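Local coordinates for protein nonribosomal peptide synthase (Streptomyces sp. MJ635-86F5, PDB 5JJP) that probably activates an aliphatic beta-amino acid with ATP, forming the acyl adenylate, as an adenylation enzyme of nonribosomal peptide synthesis, at residues K40-K45 against V60-L65; G84-L89 against G128-A133. All coordinates share one frame; numbering follows the deposited sequence.

Interaction 1: K40-K45 against V60-L65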
ATOM      1  N   LYS A  40      -8.672 -17.186   6.749  1.00 22.95           N
ATOM      2  CA  LYS A  40      -9.177 -18.187   7.677  1.00 22.71           C
ATOM      3  C   LYS A  40      -9.914 -19.360   6.986  1.00 24.92           C
ATOM      4  O   LYS A  40      -9.924 -20.473   7.492  1.00 23.80           O
ATOM      5  CB  LYS A  40     -10.165 -17.557   8.650  1.00 23.57           C
ATOM      6  CG  LYS A  40      -9.612 -16.501   9.596  1.00 24.09           C
ATOM      7  CD  LYS A  40      -8.410 -17.023  10.342  1.00 25.16           C
ATOM      8  CE  LYS A  40      -7.971 -16.064  11.431  1.00 25.18           C
ATOM      9  NZ  LYS A  40      -6.759 -16.651  12.041  1.00 25.02           N
ATOM     10  N   ALA A  41     -10.579 -19.097   5.866  1.00 24.01           N
ATOM     11  CA  ALA A  41     -11.287 -20.129   5.165  1.00 23.08           C
ATOM     12  C   ALA A  41     -10.325 -21.057   4.408  1.00 23.21           C
ATOM     13  O   ALA A  41     -10.727 -22.155   3.992  1.00 20.73           O
ATOM     14  CB  ALA A  41     -12.295 -19.488   4.209  1.00 22.71           C
ATOM     15  N   THR A  42      -9.078 -20.606   4.215  1.00 21.78           N
ATOM     16  CA  THR A  42      -8.088 -21.322   3.399  1.00 20.34           C
ATOM     17  C   THR A  42      -6.726 -21.261   4.053  1.00 21.48           C
ATOM     18  O   THR A  42      -5.759 -20.786   3.441  1.00 18.08           O
ATOM     19  CB  THR A  42      -7.973 -20.739   1.952  1.00 21.58           C
ATOM     20  OG1 THR A  42      -7.569 -19.350   1.983  1.00 22.21           O
ATOM     21  CG2 THR A  42      -9.317 -20.859   1.187  1.00 20.58           C
ATOM     22  N   PRO A  43      -6.619 -21.788   5.298  1.00 23.19           N
ATOM     23  CA  PRO A  43      -5.337 -21.713   6.019  1.00 22.16           C
ATOM     24  C   PRO A  43      -4.136 -22.289   5.298  1.00 21.87           C
ATOM     25  O   PRO A  43      -3.011 -21.837   5.515  1.00 18.57           O
ATOM     26  CB  PRO A  43      -5.583 -22.500   7.318  1.00 22.29           C
ATOM     27  CG  PRO A  43      -7.008 -22.924   7.296  1.00 23.70           C
ATOM     28  CD  PRO A  43      -7.519 -22.793   5.898  1.00 24.62           C
ATOM     29  N   ASP A  44      -4.340 -23.290   4.463  1.00 22.03           N
ATOM     30  CA  ASP A  44      -3.170 -23.945   3.896  1.00 24.94           C
ATOM     31  C   ASP A  44      -2.856 -23.481   2.497  1.00 22.41           C
ATOM     32  O   ASP A  44      -1.850 -23.878   1.949  1.00 25.16           O
ATOM     33  CB  ASP A  44      -3.351 -25.462   3.943  1.00 30.02           C
ATOM     34  CG  ASP A  44      -3.422 -25.998   5.385  1.00 35.06           C
ATOM     35  OD1 ASP A  44      -2.577 -25.622   6.240  1.00 36.40           O
ATOM     36  OD2 ASP A  44      -4.311 -26.834   5.639  1.00 46.70           O
ATOM     37  N   LYS A  45      -3.707 -22.641   1.924  1.00 21.89           N
ATOM     38  CA  LYS A  45      -3.408 -21.952   0.665  1.00 24.68           C
ATOM     39  C   LYS A  45      -2.171 -21.080   0.805  1.00 25.85           C
ATOM     40  O   LYS A  45      -1.926 -20.531   1.870  1.00 27.72           O
ATOM     41  CB  LYS A  45      -4.588 -21.054   0.286  1.00 27.62           C
ATOM     42  CG  LYS A  45      -4.380 -20.129  -0.907  1.00 31.50           C
ATOM     43  CD  LYS A  45      -5.582 -19.218  -1.064  1.00 34.20           C
ATOM     44  CE  LYS A  45      -5.907 -18.842  -2.515  1.00 35.33           C
ATOM     45  NZ  LYS A  45      -4.973 -18.008  -3.299  1.00 40.04           N
ATOM     46  N   VAL A  60       4.541 -19.632   1.434  1.00 26.58           N
ATOM     47  CA  VAL A  60       4.181 -19.548   2.826  1.00 23.74           C
ATOM     48  C   VAL A  60       2.661 -19.490   2.887  1.00 21.03           C
ATOM     49  O   VAL A  60       2.040 -18.620   2.284  1.00 20.57           O
ATOM     50  CB  VAL A  60       4.837 -18.308   3.489  1.00 23.08           C
ATOM     51  CG1 VAL A  60       4.424 -18.235   4.949  1.00 23.87           C
ATOM     52  CG2 VAL A  60       6.361 -18.411   3.402  1.00 21.49           C
ATOM     53  N   SER A  61       2.053 -20.422   3.598  1.00 18.08           N
ATOM     54  CA  SER A  61       0.617 -20.446   3.681  1.00 17.06           C
ATOM     55  C   SER A  61       0.077 -19.369   4.619  1.00 16.23           C
ATOM     56  O   SER A  61       0.788 -18.860   5.445  1.00 15.70           O
ATOM     57  CB  SER A  61       0.103 -21.830   4.134  1.00 15.77           C
ATOM     58  OG  SER A  61       0.489 -22.068   5.462  1.00 16.85           O
ATOM     59  N   TYR A  62      -1.221 -19.069   4.487  1.00 16.83           N
ATOM     60  CA  TYR A  62      -1.902 -18.215   5.410  1.00 16.33           C
ATOM     61  C   TYR A  62      -1.609 -18.620   6.824  1.00 18.60           C
ATOM     62  O   TYR A  62      -1.268 -17.774   7.657  1.00 19.00           O
ATOM     63  CB  TYR A  62      -3.421 -18.221   5.154  1.00 15.29           C
ATOM     64  CG  TYR A  62      -3.768 -17.219   4.099  1.00 14.25           C
ATOM     65  CD1 TYR A  62      -3.982 -15.884   4.458  1.00 14.49           C
ATOM     66  CD2 TYR A  62      -3.732 -17.526   2.768  1.00 12.59           C
ATOM     67  CE1 TYR A  62      -4.205 -14.922   3.509  1.00 13.16           C
ATOM     68  CE2 TYR A  62      -3.994 -16.573   1.830  1.00 12.64           C
ATOM     69  CZ  TYR A  62      -4.234 -15.251   2.232  1.00 12.62           C
ATOM     70  OH  TYR A  62      -4.506 -14.257   1.341  1.00 11.53           O
ATOM     71  N   ARG A  63      -1.687 -19.917   7.099  1.00 19.67           N
ATOM     72  CA  ARG A  63      -1.525 -20.397   8.460  1.00 20.24           C
ATOM     73  C   ARG A  63      -0.110 -20.154   8.946  1.00 19.89           C
ATOM     74  O   ARG A  63       0.072 -19.714  10.098  1.00 17.35           O
ATOM     75  CB  ARG A  63      -1.834 -21.873   8.572  1.00 22.65           C
ATOM     76  CG  ARG A  63      -1.701 -22.412   9.983  1.00 25.68           C
ATOM     77  CD  ARG A  63      -1.705 -23.934  10.034  1.00 27.90           C
ATOM     78  NE  ARG A  63      -2.759 -24.563   9.257  1.00 29.71           N
ATOM     79  CZ  ARG A  63      -3.998 -24.835   9.678  1.00 30.99           C
ATOM     80  NH1 ARG A  63      -4.419 -24.459  10.875  1.00 30.33           N
ATOM     81  NH2 ARG A  63      -4.843 -25.488   8.854  1.00 32.81           N
ATOM     82  N   GLN A  64       0.859 -20.454   8.080  1.00 18.17           N
ATOM     83  CA  GLN A  64       2.226 -20.224   8.405  1.00 20.42           C
ATOM     84  C   GLN A  64       2.526 -18.745   8.592  1.00 21.02           C
ATOM     85  O   GLN A  64       3.357 -18.406   9.401  1.00 22.55           O
ATOM     86  CB  GLN A  64       3.171 -20.754   7.321  1.00 21.72           C
ATOM     87  CG  GLN A  64       3.148 -22.259   7.251  1.00 24.26           C
ATOM     88  CD  GLN A  64       3.904 -22.817   6.069  1.00 23.39           C
ATOM     89  OE1 GLN A  64       3.801 -22.321   4.946  1.00 23.24           O
ATOM     90  NE2 GLN A  64       4.581 -23.924   6.300  1.00 22.48           N
ATOM     91  N   LEU A  65       1.903 -17.889   7.785  1.00 21.21           N
ATOM     92  CA  LEU A  65       2.205 -16.471   7.844  1.00 21.77           C
ATOM     93  C   LEU A  65       1.720 -15.928   9.192  1.00 20.91           C
ATOM     94  O   LEU A  65       2.425 -15.192   9.829  1.00 20.00           O
ATOM     95  CB  LEU A  65       1.538 -15.738   6.675  1.00 20.58           C
ATOM     96  CG  LEU A  65       1.708 -14.221   6.599  1.00 21.58           C
ATOM     97  CD1 LEU A  65       3.153 -13.800   6.483  1.00 21.40           C
ATOM     98  CD2 LEU A  65       0.947 -13.722   5.386  1.00 22.33           C
TER
HETATM   99  O   HOH W   1       0.243 -24.676   6.077  1.00 24.91           O
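Pro43 lies over one face of the Arg63 guanidinium, its CB 3.4 Å from NH2 and displaced toward the rim of the group, while the carboxylate of Asp44 meets the same group at its edge. That edge contact is a salt bridge: Arg63 NE donates to Asp44 OD1 (3.2 Å, 165° at the hydrogen), and NH2 adds a weak bond to the same oxygen. OD1 lies in the guanidinium plane, but the carboxylate plane is turned 42° from it, and both nitrogens share this one oxygen. A bend at chi3 (-47°) folds the arginine back over the proline. At the Tyr62 ring, Lys45 O sits by the edge, near the ring plane; the hydroxyl reaches Ala246 O and Leu242 O.

Ser61 is the N-cap of helix 62-77 and forms a capping box with Gln64: OG accepts from Gln64 N (3.1 Å), and Ser61 N donates to Gln64 OE1 (2.9 Å). The next two amides, in the helix's first turn, are taken by the type I turn Thr42-Lys45, Tyr62 N by Lys45 O (3.1 Å) and Arg63 N by Pro43 O (2.8 Å). A water joins Ser61 OG to Asp44 OD1, linking cap and salt bridge. With an alanine at Ser61, Gln64 N would probably lose its capping acceptor and the water its link to the helix start.

Interaction 2: G84-L89 against G128-A133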
ATOM      1  N   GLY A  84       2.129   3.019  19.962  1.00 13.95           N
ATOM      2  CA  GLY A  84       2.531   4.316  19.430  1.00 14.13           C
ATOM      3  C   GLY A  84       3.992   4.460  19.032  1.00 14.79           C
ATOM      4  O   GLY A  84       4.355   5.279  18.179  1.00 12.87           O
ATOM      5  N   ASP A  85       4.856   3.704  19.687  1.00 18.09           N
ATOM      6  CA  ASP A  85       6.293   3.821  19.417  1.00 19.10           C
ATOM      7  C   ASP A  85       6.564   3.382  18.007  1.00 17.68           C
ATOM      8  O   ASP A  85       6.079   2.339  17.589  1.00 15.25           O
ATOM      9  CB  ASP A  85       7.109   2.958  20.420  1.00 20.50           C
ATOM     10  CG  ASP A  85       7.094   3.517  21.820  1.00 21.70           C
ATOM     11  OD1 ASP A  85       6.653   4.671  21.989  1.00 22.19           O
ATOM     12  OD2 ASP A  85       7.549   2.821  22.756  1.00 25.05           O
ATOM     13  N   ARG A  86       7.334   4.183  17.282  1.00 17.71           N
ATOM     14  CA  ARG A  86       7.692   3.842  15.900  1.00 17.85           C
ATOM     15  C   ARG A  86       8.802   2.843  15.784  1.00 17.89           C
ATOM     16  O   ARG A  86       9.703   2.782  16.617  1.00 18.92           O
ATOM     17  CB  ARG A  86       8.048   5.039  15.074  1.00 17.55           C
ATOM     18  CG  ARG A  86       6.845   5.960  14.840  1.00 19.90           C
ATOM     19  CD  ARG A  86       6.995   7.233  15.668  1.00 20.87           C
ATOM     20  NE  ARG A  86       6.405   7.090  16.940  1.00 22.07           N
ATOM     21  CZ  ARG A  86       6.778   7.704  18.060  1.00 23.58           C
ATOM     22  NH1 ARG A  86       7.825   8.535  18.136  1.00 22.86           N
ATOM     23  NH2 ARG A  86       6.049   7.457  19.132  1.00 23.84           N
ATOM     24  N   VAL A  87       8.675   2.033  14.753  1.00 17.08           N
ATOM     25  CA  VAL A  87       9.655   1.058  14.374  1.00 16.19           C
ATOM     26  C   VAL A  87      10.025   1.303  12.902  1.00 14.76           C
ATOM     27  O   VAL A  87       9.153   1.397  12.063  1.00 15.21           O
ATOM     28  CB  VAL A  87       9.018  -0.315  14.497  1.00 17.52           C
ATOM     29  CG1 VAL A  87       9.961  -1.396  13.948  1.00 18.01           C
ATOM     30  CG2 VAL A  87       8.668  -0.571  15.937  1.00 17.45           C
ATOM     31  N   VAL A  88      11.303   1.460  12.586  1.00 14.52           N
ATOM     32  CA  VAL A  88      11.748   1.478  11.189  1.00 12.86           C
ATOM     33  C   VAL A  88      11.913   0.030  10.794  1.00 13.62           C
ATOM     34  O   VAL A  88      12.694  -0.679  11.408  1.00 15.82           O
ATOM     35  CB  VAL A  88      13.081   2.200  10.994  1.00 11.68           C
ATOM     36  CG1 VAL A  88      13.475   2.209   9.541  1.00 10.96           C
ATOM     37  CG2 VAL A  88      12.968   3.623  11.482  1.00 12.50           C
ATOM     38  N   LEU A  89      11.168  -0.404   9.791  1.00 13.67           N
ATOM     39  CA  LEU A  89      11.224  -1.767   9.315  1.00 14.77           C
ATOM     40  C   LEU A  89      11.919  -1.810   7.915  1.00 13.02           C
ATOM     41  O   LEU A  89      11.366  -1.349   6.914  1.00 10.70           O
ATOM     42  CB  LEU A  89       9.807  -2.317   9.253  1.00 17.80           C
ATOM     43  CG  LEU A  89       9.598  -3.731   8.799  1.00 20.52           C
ATOM     44  CD1 LEU A  89      10.390  -4.667   9.681  1.00 23.49           C
ATOM     45  CD2 LEU A  89       8.142  -4.097   8.844  1.00 21.98           C
ATOM     46  N   GLY A 128      15.264  11.252  12.855  1.00 20.63           N
ATOM     47  CA  GLY A 128      15.132  12.477  13.629  1.00 22.39           C
ATOM     48  C   GLY A 128      13.703  13.010  13.676  1.00 22.62           C
ATOM     49  O   GLY A 128      13.280  13.545  14.674  1.00 24.20           O
ATOM     50  N   MET A 129      12.955  12.908  12.592  1.00 24.21           N
ATOM     51  CA  MET A 129      11.542  13.385  12.594  1.00 25.14           C
ATOM     52  C   MET A 129      10.577  12.510  13.419  1.00 23.94           C
ATOM     53  O   MET A 129       9.726  13.043  14.132  1.00 21.99           O
ATOM     54  CB  MET A 129      10.999  13.508  11.170  1.00 28.14           C
ATOM     55  CG  MET A 129      11.784  14.526  10.357  1.00 29.47           C
ATOM     56  SD  MET A 129      11.088  14.778   8.748  1.00 33.47           S
ATOM     57  CE  MET A 129       9.560  15.648   9.189  1.00 32.37           C
ATOM     58  N   ALA A 130      10.756  11.184  13.351  1.00 21.60           N
ATOM     59  CA  ALA A 130       9.805  10.247  13.936  1.00 20.34           C
ATOM     60  C   ALA A 130      10.293   9.645  15.256  1.00 20.09           C
ATOM     61  O   ALA A 130       9.509   9.059  15.968  1.00 20.61           O
ATOM     62  CB  ALA A 130       9.543   9.129  12.952  1.00 20.31           C
ATOM     63  N   ALA A 131      11.599   9.719  15.532  1.00 19.01           N
ATOM     64  CA  ALA A 131      12.202   9.224  16.796  1.00 17.57           C
ATOM     65  C   ALA A 131      11.729   7.805  17.114  1.00 16.59           C
ATOM     66  O   ALA A 131      11.118   7.568  18.112  1.00 16.38           O
ATOM     67  CB  ALA A 131      11.936  10.178  17.964  1.00 16.43           C
ATOM     68  N   PRO A 132      12.074   6.844  16.267  1.00 17.24           N
ATOM     69  CA  PRO A 132      11.640   5.486  16.480  1.00 17.45           C
ATOM     70  C   PRO A 132      12.416   4.888  17.635  1.00 17.53           C
ATOM     71  O   PRO A 132      13.554   5.231  17.843  1.00 17.51           O
ATOM     72  CB  PRO A 132      12.063   4.780  15.191  1.00 19.07           C
ATOM     73  CG  PRO A 132      13.225   5.571  14.709  1.00 20.42           C
ATOM     74  CD  PRO A 132      12.831   6.999  15.020  1.00 19.65           C
ATOM     75  N   ALA A 133      11.782   3.991  18.354  1.00 15.69           N
ATOM     76  CA  ALA A 133      12.426   3.276  19.409  1.00 14.97           C
ATOM     77  C   ALA A 133      13.171   2.035  18.930  1.00 15.25           C
ATOM     78  O   ALA A 133      14.002   1.521  19.667  1.00 13.54           O
ATOM     79  CB  ALA A 133      11.402   2.867  20.425  1.00 14.20           C
TER
HETATM   80  O   HOH W   2       9.373   5.793  19.003  1.00 18.15           O
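Arg86 meets Pro132 and Ala133 with its backbone and Ala130 with its guanidinium, and the two ends are packed differently. The tight part is at the backbone: Arg86 O accepts a bent bond from Ala133 N (3.0 Å) and lies 3.4 Å from Pro132 CB. Beside it, Val88 CG2 rests against Pro132 CG (3.8 Å), the two buried side chains running alongside each other in the same direction.

The other end is polar and partly hydrated. Bends at chi2 (108°) and chi3 (-90°) curl the arginine so that NH1 donates almost straight to Ala130 O (2.8 Å, 174°), which lies in the guanidinium plane. From its other edge, NE and NH2 both grip Gly84 O, at 3.0 and 2.9 Å; three bonds in all fix the rotation of the group. A water near one guanidinium face accepts from Arg86 N and donates to Ala131 O (2.6 Å), bridging the segments beside the exposed Ala131, whose positive phi marks the chain leaving the helix.

The contact thus ties the lead-in and first residues of strand 87-90 to the turn from helix 120-130 into strand 134-138. These strands are parallel neighbours in one mixed sheet, where Val88 pairs with Leu134 and Leu136; strand 111-114 flanks strand 87-90 on its other side, and Phe186 of strand 181-186 packs on Ala130.

Interaction 1 closes before interaction 2 opens, so the two follow in series along the chain, and both belong to the AMP-binding region of the enzyme. Their centres are 31 Å apart and their nearest atoms about 11 Å, with no touch. The next regular element after helix 62-77, whose start is fixed in interaction 1, is strand 87-90, whose lead-in is held in interaction 2. Helix 95-107 is touched from both segment pairs, by Val60 and Leu65 from the first and Leu89 from the second. Interaction 1 thus belongs to a helix start beside the two-stranded sheet, interaction 2 to the entry of two neighbouring parallel strands, 87-90 and 134-138, both parts of the layered alpha-beta sandwich.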